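3'3'-cGAMP-specific phosphodiesterase 3 (Vibrio cholerae O1 biovar El Tor str. N16961, PDB 5Z7C) belongs to the HD-domain proteins and folds as a largely helical single chain with two regions of HD-domain sequence. Local coordinates at residues 46-51 with 67-72; 172-177 with 197-202. The protein carries 2 engineered substitutions. One frame throughout, in Å; residues are numbered along the deposited sequence.

Interaction 1 of 2, residues 46-51 with 67-72; sequences RCCWIG and DLFFTL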
ATOM      1  N   ARG A  46      -5.049   8.183 -10.524  1.00 62.68           N
ATOM      2  CA  ARG A  46      -5.346   9.442 -11.173  1.00 61.02           C
ATOM      3  C   ARG A  46      -4.145  10.326 -11.374  1.00 59.31           C
ATOM      4  O   ARG A  46      -4.061  11.008 -12.360  1.00 54.91           O
ATOM      5  CB  ARG A  46      -6.445  10.163 -10.441  1.00 56.66           C
ATOM      6  CG  ARG A  46      -7.779   9.517 -10.645  1.00 67.25           C
ATOM      7  CD  ARG A  46      -8.908  10.291 -10.024  1.00 73.56           C
ATOM      8  NE  ARG A  46      -8.631  10.610  -8.643  1.00 73.56           N
ATOM      9  CZ  ARG A  46      -9.060   9.898  -7.617  1.00 78.06           C
ATOM     10  NH1 ARG A  46      -9.795   8.828  -7.810  1.00 84.23           N
ATOM     11  NH2 ARG A  46      -8.748  10.263  -6.402  1.00 76.81           N
ATOM     12  N   CYS A  47      -3.226  10.339 -10.435  1.00 57.01           N
ATOM     13  CA  CYS A  47      -2.032  11.122 -10.608  1.00 55.98           C
ATOM     14  C   CYS A  47      -1.261  10.592 -11.750  1.00 54.87           C
ATOM     15  O   CYS A  47      -0.663  11.329 -12.486  1.00 59.02           O
ATOM     16  CB  CYS A  47      -1.146  11.045  -9.394  1.00 50.64           C
ATOM     17  SG  CYS A  47      -1.903  11.751  -7.898  1.00 71.30           S
ATOM     18  N   CYS A  48      -1.232   9.288 -11.866  1.00 51.97           N
ATOM     19  CA  CYS A  48      -0.453   8.678 -12.904  1.00 52.95           C
ATOM     20  C   CYS A  48      -0.979   9.131 -14.208  1.00 49.30           C
ATOM     21  O   CYS A  48      -0.249   9.467 -15.102  1.00 50.79           O
ATOM     22  CB  CYS A  48      -0.627   7.183 -12.850  1.00 48.91           C
ATOM     23  SG  CYS A  48       0.858   6.334 -13.478  1.00 50.37           S
ATOM     24  N   TRP A  49      -2.273   9.105 -14.313  1.00 45.09           N
ATOM     25  CA  TRP A  49      -2.881   9.501 -15.513  1.00 47.69           C
ATOM     26  C   TRP A  49      -2.607  10.949 -15.812  1.00 55.63           C
ATOM     27  O   TRP A  49      -2.288  11.279 -16.923  1.00 58.98           O
ATOM     28  CB  TRP A  49      -4.359   9.241 -15.381  1.00 50.64           C
ATOM     29  CG  TRP A  49      -5.127   9.778 -16.456  1.00 52.69           C
ATOM     30  CD1 TRP A  49      -5.652  10.991 -16.512  1.00 58.34           C
ATOM     31  CD2 TRP A  49      -5.461   9.134 -17.667  1.00 53.67           C
ATOM     32  NE1 TRP A  49      -6.310  11.167 -17.672  1.00 61.64           N
ATOM     33  CE2 TRP A  49      -6.202  10.029 -18.409  1.00 59.23           C
ATOM     34  CE3 TRP A  49      -5.206   7.881 -18.197  1.00 57.59           C
ATOM     35  CZ2 TRP A  49      -6.692   9.725 -19.648  1.00 58.47           C
ATOM     36  CZ3 TRP A  49      -5.688   7.587 -19.417  1.00 54.52           C
ATOM     37  CH2 TRP A  49      -6.421   8.497 -20.134  1.00 52.99           C
ATOM     38  N   ILE A  50      -2.754  11.826 -14.834  1.00 54.01           N
ATOM     39  CA  ILE A  50      -2.432  13.213 -15.044  1.00 54.96           C
ATOM     40  C   ILE A  50      -0.970  13.411 -15.321  1.00 51.29           C
ATOM     41  O   ILE A  50      -0.608  14.087 -16.236  1.00 47.45           O
ATOM     42  CB  ILE A  50      -2.792  14.021 -13.808  1.00 56.86           C
ATOM     43  CG1 ILE A  50      -4.282  13.953 -13.557  1.00 58.25           C
ATOM     44  CG2 ILE A  50      -2.404  15.463 -13.952  1.00 48.07           C
ATOM     45  CD1 ILE A  50      -4.657  14.420 -12.228  1.00 51.90           C
ATOM     46  N   GLY A  51      -0.123  12.823 -14.515  1.00 50.02           N
ATOM     47  CA  GLY A  51       1.296  12.995 -14.678  1.00 48.10           C
ATOM     48  C   GLY A  51       1.874  12.476 -15.955  1.00 48.40           C
ATOM     49  O   GLY A  51       2.784  13.042 -16.483  1.00 47.02           O
ATOM     50  N   ASP A  67      10.227   5.911 -16.191  1.00 51.34           N
ATOM     51  CA  ASP A  67      10.614   6.299 -14.864  1.00 50.06           C
ATOM     52  C   ASP A  67       9.597   7.198 -14.241  1.00 47.83           C
ATOM     53  O   ASP A  67       9.412   7.193 -13.066  1.00 51.47           O
ATOM     54  CB  ASP A  67      11.968   6.962 -14.886  1.00 53.81           C
ATOM     55  CG  ASP A  67      13.061   5.988 -14.939  1.00 57.66           C
ATOM     56  OD1 ASP A  67      12.857   4.927 -15.490  1.00 56.79           O
ATOM     57  OD2 ASP A  67      14.133   6.252 -14.423  1.00 61.80           O
ATOM     58  N   LEU A  68       8.983   8.028 -15.040  1.00 46.23           N
ATOM     59  CA  LEU A  68       7.923   8.872 -14.575  1.00 48.00           C
ATOM     60  C   LEU A  68       6.725   8.093 -14.135  1.00 44.81           C
ATOM     61  O   LEU A  68       6.068   8.444 -13.202  1.00 45.53           O
ATOM     62  CB  LEU A  68       7.544   9.857 -15.651  1.00 43.16           C
ATOM     63  CG  LEU A  68       6.416  10.789 -15.277  1.00 49.06           C
ATOM     64  CD1 LEU A  68       6.882  11.706 -14.220  1.00 47.51           C
ATOM     65  CD2 LEU A  68       5.984  11.539 -16.444  1.00 45.69           C
ATOM     66  N   PHE A  69       6.429   7.026 -14.833  1.00 42.27           N
ATOM     67  CA  PHE A  69       5.239   6.263 -14.573  1.00 42.90           C
ATOM     68  C   PHE A  69       5.289   5.707 -13.192  1.00 41.90           C
ATOM     69  O   PHE A  69       4.334   5.711 -12.474  1.00 44.45           O
ATOM     70  CB  PHE A  69       5.233   5.121 -15.567  1.00 44.90           C
ATOM     71  CG  PHE A  69       4.087   4.197 -15.443  1.00 42.46           C
ATOM     72  CD1 PHE A  69       2.879   4.542 -15.893  1.00 44.11           C
ATOM     73  CD2 PHE A  69       4.251   2.969 -14.918  1.00 42.64           C
ATOM     74  CE1 PHE A  69       1.863   3.707 -15.784  1.00 40.65           C
ATOM     75  CE2 PHE A  69       3.235   2.148 -14.811  1.00 43.86           C
ATOM     76  CZ  PHE A  69       2.033   2.516 -15.248  1.00 41.22           C
ATOM     77  N   PHE A  70       6.418   5.144 -12.860  1.00 44.75           N
ATOM     78  CA  PHE A  70       6.655   4.632 -11.548  1.00 49.14           C
ATOM     79  C   PHE A  70       6.786   5.667 -10.450  1.00 48.65           C
ATOM     80  O   PHE A  70       6.298   5.467  -9.370  1.00 49.34           O
ATOM     81  CB  PHE A  70       7.725   3.563 -11.588  1.00 39.51           C
ATOM     82  CG  PHE A  70       7.285   2.348 -12.333  1.00 43.09           C
ATOM     83  CD1 PHE A  70       6.285   1.573 -11.859  1.00 40.17           C
ATOM     84  CD2 PHE A  70       7.833   2.017 -13.526  1.00 44.27           C
ATOM     85  CE1 PHE A  70       5.873   0.501 -12.540  1.00 43.41           C
ATOM     86  CE2 PHE A  70       7.407   0.936 -14.196  1.00 46.23           C
ATOM     87  CZ  PHE A  70       6.430   0.188 -13.705  1.00 47.68           C
ATOM     88  N   THR A  71       7.394   6.799 -10.745  1.00 45.69           N
ATOM     89  CA  THR A  71       7.556   7.814  -9.745  1.00 43.49           C
ATOM     90  C   THR A  71       6.171   8.194  -9.325  1.00 44.60           C
ATOM     91  O   THR A  71       5.910   8.351  -8.165  1.00 42.86           O
ATOM     92  CB  THR A  71       8.267   9.031 -10.325  1.00 41.32           C
ATOM     93  OG1 THR A  71       9.632   8.731 -10.510  1.00 41.56           O
ATOM     94  CG2 THR A  71       8.221  10.173  -9.415  1.00 41.14           C
ATOM     95  N   LEU A  72       5.278   8.341 -10.276  1.00 47.55           N
ATOM     96  CA  LEU A  72       3.939   8.757  -9.960  1.00 44.94           C
ATOM     97  C   LEU A  72       3.212   7.770  -9.106  1.00 48.39           C
ATOM     98  O   LEU A  72       2.495   8.137  -8.226  1.00 52.25           O
ATOM     99  CB  LEU A  72       3.142   8.960 -11.227  1.00 45.89           C
ATOM    100  CG  LEU A  72       3.522  10.151 -12.076  1.00 48.16           C
ATOM    101  CD1 LEU A  72       3.023   9.960 -13.441  1.00 49.71           C
ATOM    102  CD2 LEU A  72       2.944  11.394 -11.507  1.00 48.25           C
TER
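The chi1 of Cys48, -151°, turns SG roughly opposite the backbone N, and that of Phe69, 179°, sets its ring fully opposite. These torsions bring the sulfur and the ring together across a pair of packed helices, forming a cysteine sulfur-aromatic contact. The two helical segments run nearly antiparallel, at 148°, and their axes come within 9.0 Å. Cys48 SG lies against the CD1-CE1 bond of Phe69, 3.6 Å from Phe69 CD1, and approaches the ring obliquely. Val259 of helix 255-260 touches both partners, so a third helix packs against the pair.

Leu72 fills the middle of the interface. Its CB faces Cys48, and its two methyl branches spread over the backbone of helix 43-56. Leu72 CD2 packs 3.7 Å from Cys47 O, the oxygen that takes the helical bond from Gly51 N. Leu72 CD1 rests against both Cys48 O and Gly51, where no side chain intervenes, and lies 3.7 Å from Gly51 CA. Leu68, one turn earlier, also reaches Gly51. Its side chain also touches Phe195 of helix 194-211. The contact with the glycine is made by one methyl alone, with Leu68 CD2 at 3.5 Å from Gly51 O.

Interaction 2 of 2, residues 172-177 with 197-202; sequences HSLDEH and RIALLA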
ATOM      1  N   HIS A 172      11.960  11.441  -3.805  1.00 51.91           N
ATOM      2  CA  HIS A 172      12.649  12.160  -2.764  1.00 49.44           C
ATOM      3  C   HIS A 172      12.407  13.638  -2.728  1.00 50.87           C
ATOM      4  O   HIS A 172      12.363  14.228  -1.678  1.00 49.66           O
ATOM      5  CB  HIS A 172      14.126  11.936  -2.916  1.00 58.99           C
ATOM      6  CG  HIS A 172      14.940  12.577  -1.848  1.00 64.31           C
ATOM      7  ND1 HIS A 172      15.797  11.867  -1.042  1.00 64.52           N
ATOM      8  CD2 HIS A 172      15.033  13.861  -1.452  1.00 66.25           C
ATOM      9  CE1 HIS A 172      16.380  12.686  -0.194  1.00 64.45           C
ATOM     10  NE2 HIS A 172      15.943  13.903  -0.430  1.00 66.72           N
ATOM     11  N   SER A 173      12.245  14.230  -3.893  1.00 47.24           N
ATOM     12  CA  SER A 173      12.093  15.656  -4.032  1.00 46.13           C
ATOM     13  C   SER A 173      10.672  16.016  -4.327  1.00 41.60           C
ATOM     14  O   SER A 173      10.402  17.063  -4.827  1.00 42.56           O
ATOM     15  CB  SER A 173      12.987  16.171  -5.119  1.00 43.03           C
ATOM     16  OG  SER A 173      14.332  16.088  -4.732  1.00 51.67           O
ATOM     17  N   LEU A 174       9.758  15.159  -3.965  1.00 46.95           N
ATOM     18  CA  LEU A 174       8.392  15.367  -4.317  1.00 46.93           C
ATOM     19  C   LEU A 174       7.943  16.662  -3.732  1.00 47.32           C
ATOM     20  O   LEU A 174       7.202  17.386  -4.328  1.00 46.86           O
ATOM     21  CB  LEU A 174       7.572  14.249  -3.725  1.00 45.41           C
ATOM     22  CG  LEU A 174       6.071  14.236  -3.874  1.00 47.40           C
ATOM     23  CD1 LEU A 174       5.730  14.132  -5.293  1.00 48.75           C
ATOM     24  CD2 LEU A 174       5.463  13.136  -3.148  1.00 44.57           C
ATOM     25  N   ASP A 175       8.405  16.954  -2.539  1.00 56.79           N
ATOM     26  CA  ASP A 175       7.858  18.035  -1.761  1.00 53.51           C
ATOM     27  C   ASP A 175       8.652  19.314  -1.847  1.00 57.03           C
ATOM     28  O   ASP A 175       8.434  20.235  -1.105  1.00 60.72           O
ATOM     29  CB  ASP A 175       7.672  17.592  -0.336  1.00 49.16           C
ATOM     30  CG  ASP A 175       6.473  16.726  -0.166  1.00 63.20           C
ATOM     31  OD1 ASP A 175       5.382  17.166  -0.510  1.00 62.48           O
ATOM     32  OD2 ASP A 175       6.602  15.596   0.303  1.00 58.46           O
ATOM     33  N   GLU A 176       9.574  19.360  -2.775  1.00 55.05           N
ATOM     34  CA  GLU A 176      10.208  20.582  -3.115  1.00 55.29           C
ATOM     35  C   GLU A 176       9.244  21.442  -3.877  1.00 56.16           C
ATOM     36  O   GLU A 176       8.295  20.975  -4.453  1.00 53.18           O
ATOM     37  CB  GLU A 176      11.451  20.323  -3.912  1.00 59.04           C
ATOM     38  CG  GLU A 176      12.310  19.252  -3.328  1.00 63.55           C
ATOM     39  CD  GLU A 176      13.185  19.719  -2.199  1.00 69.27           C
ATOM     40  OE1 GLU A 176      12.846  20.704  -1.559  1.00 65.12           O
ATOM     41  OE2 GLU A 176      14.205  19.090  -1.940  1.00 68.46           O
ATOM     42  N   HIS A 177       9.509  22.735  -3.858  1.00 67.23           N
ATOM     43  CA  HIS A 177       8.630  23.730  -4.406  1.00 65.68           C
ATOM     44  C   HIS A 177       9.458  24.555  -5.329  1.00 67.00           C
ATOM     45  O   HIS A 177      10.646  24.676  -5.156  1.00 70.11           O
ATOM     46  CB  HIS A 177       8.118  24.618  -3.303  1.00 70.73           C
ATOM     47  CG  HIS A 177       7.033  24.007  -2.488  1.00 70.93           C
ATOM     48  ND1 HIS A 177       6.412  22.841  -2.842  1.00 69.95           N
ATOM     49  CD2 HIS A 177       6.446  24.412  -1.348  1.00 71.79           C
ATOM     50  CE1 HIS A 177       5.494  22.543  -1.947  1.00 65.59           C
ATOM     51  NE2 HIS A 177       5.497  23.482  -1.028  1.00 65.72           N
ATOM     52  N   ARG A 197       8.316  17.543  -9.989  1.00 48.78           N
ATOM     53  CA  ARG A 197       7.532  18.671 -10.376  1.00 51.14           C
ATOM     54  C   ARG A 197       6.243  18.232 -10.998  1.00 47.84           C
ATOM     55  O   ARG A 197       5.209  18.781 -10.733  1.00 45.56           O
ATOM     56  CB  ARG A 197       8.319  19.518 -11.350  1.00 56.47           C
ATOM     57  CG  ARG A 197       8.953  20.733 -10.739  1.00 52.09           C
ATOM     58  CD  ARG A 197      10.401  20.757 -11.003  1.00 51.23           C
ATOM     59  NE  ARG A 197      10.647  21.073 -12.384  1.00 60.43           N
ATOM     60  CZ  ARG A 197      11.779  20.841 -13.013  1.00 59.91           C
ATOM     61  NH1 ARG A 197      12.779  20.285 -12.378  1.00 56.54           N
ATOM     62  NH2 ARG A 197      11.904  21.180 -14.269  1.00 58.40           N
ATOM     63  N   ILE A 198       6.319  17.264 -11.883  1.00 49.95           N
ATOM     64  CA  ILE A 198       5.131  16.723 -12.488  1.00 51.35           C
ATOM     65  C   ILE A 198       4.278  16.043 -11.471  1.00 49.73           C
ATOM     66  O   ILE A 198       3.081  16.177 -11.473  1.00 50.81           O
ATOM     67  CB  ILE A 198       5.500  15.709 -13.551  1.00 52.90           C
ATOM     68  CG1 ILE A 198       6.309  16.378 -14.639  1.00 53.15           C
ATOM     69  CG2 ILE A 198       4.292  15.117 -14.171  1.00 48.28           C
ATOM     70  CD1 ILE A 198       6.927  15.430 -15.548  1.00 52.17           C
ATOM     71  N   ALA A 199       4.914  15.258 -10.629  1.00 44.51           N
ATOM     72  CA  ALA A 199       4.178  14.498  -9.661  1.00 44.24           C
ATOM     73  C   ALA A 199       3.463  15.337  -8.657  1.00 45.28           C
ATOM     74  O   ALA A 199       2.320  15.084  -8.364  1.00 45.56           O
ATOM     75  CB  ALA A 199       5.072  13.555  -8.981  1.00 42.12           C
ATOM     76  N   LEU A 200       4.140  16.318  -8.099  1.00 50.88           N
ATOM     77  CA  LEU A 200       3.514  17.151  -7.105  1.00 47.99           C
ATOM     78  C   LEU A 200       2.364  17.897  -7.685  1.00 51.57           C
ATOM     79  O   LEU A 200       1.322  18.011  -7.095  1.00 47.54           O
ATOM     80  CB  LEU A 200       4.517  18.141  -6.559  1.00 49.22           C
ATOM     81  CG  LEU A 200       4.052  19.172  -5.540  1.00 55.83           C
ATOM     82  CD1 LEU A 200       3.612  18.442  -4.362  1.00 54.74           C
ATOM     83  CD2 LEU A 200       5.119  20.117  -5.151  1.00 47.98           C
ATOM     84  N   LEU A 201       2.580  18.428  -8.858  1.00 51.20           N
ATOM     85  CA  LEU A 201       1.554  19.152  -9.527  1.00 50.32           C
ATOM     86  C   LEU A 201       0.407  18.253  -9.834  1.00 58.32           C
ATOM     87  O   LEU A 201      -0.733  18.604  -9.644  1.00 59.19           O
ATOM     88  CB  LEU A 201       2.107  19.706 -10.809  1.00 51.45           C
ATOM     89  CG  LEU A 201       1.081  20.228 -11.783  1.00 53.93           C
ATOM     90  CD1 LEU A 201       0.099  21.072 -11.106  1.00 51.25           C
ATOM     91  CD2 LEU A 201       1.788  20.986 -12.800  1.00 56.03           C
ATOM     92  N   ALA A 202       0.716  17.068 -10.308  1.00 55.67           N
ATOM     93  CA  ALA A 202      -0.318  16.147 -10.677  1.00 54.69           C
ATOM     94  C   ALA A 202      -1.115  15.835  -9.473  1.00 55.35           C
ATOM     95  O   ALA A 202      -2.311  15.746  -9.530  1.00 60.31           O
ATOM     96  CB  ALA A 202       0.283  14.924 -11.167  1.00 56.40           C
TER
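Glu176 N donates to Ser173 O at 3.2 Å and closes a type I beta turn from Ser173 to Glu176. The turn presents two of its carbonyls to Leu200 of the facing helix. Leu200 packs against the first of them through CB, CG and both methyls, and Leu200 CD2 is 3.5 Å from Leu174 O. These are van der Waals contacts of an apolar branch with a carbonyl. The same methyl also meets the second carbonyl, with Leu200 CD2 3.4 Å from Glu176 O. Leu200 is placed for this by CG standing anti to the backbone N (chi1 177°), which sends both methyls out from the helix towards the loop.

The turn lies in the long loop between helix 165-168 and helix 194-211, within the first HD-domain region, and it packs on the early part of helix 194-211. Glu176 points its carboxylate away from that helix. Its OE2 is bonded to the backbone N of Glu185, which ties two parts of the loop together.

His177 follows the turn, and its side chain crosses that of Leu200 at about a right angle. Leu200 CD2 sits at the ring edge, near the ring plane, 3.8 Å from His177 ND1. Asp175 O lies over one face of the imidazole, offset towards the rim. The ring also stacks with Trp228.

Leu174 packs beside Leu200 with its own side chain. Its CD1 branch points at the helix surface, and Leu174 CD1 is 3.8 Å from Ala199 CB. The same methyl, Leu174 CD1, lies 3.9 Å from the backbone atom Leu200 N.

After helix 22-35 the chain enters helix 43-56, and helix 62-73 folds back against it. Interaction 1 closes this 15-residue connection. The chain then runs through several more helices before the loop at 172-177. Interaction 2 closes a second connection, of 19 residues, by laying that loop on helix 194-211. The two contacts follow in series, neither nested nor crossed. The centres of interaction 1 and interaction 2 are about 11 Å apart. They touch through helix 194-211. Leu72 CD2 lies 3.8 Å from Ala199 CA, and Gly51 O packs on Ile198 CG2. Segment 197-202 thus joins the pair of helices 43-56 and 62-73 to the loop of the first HD-domain region.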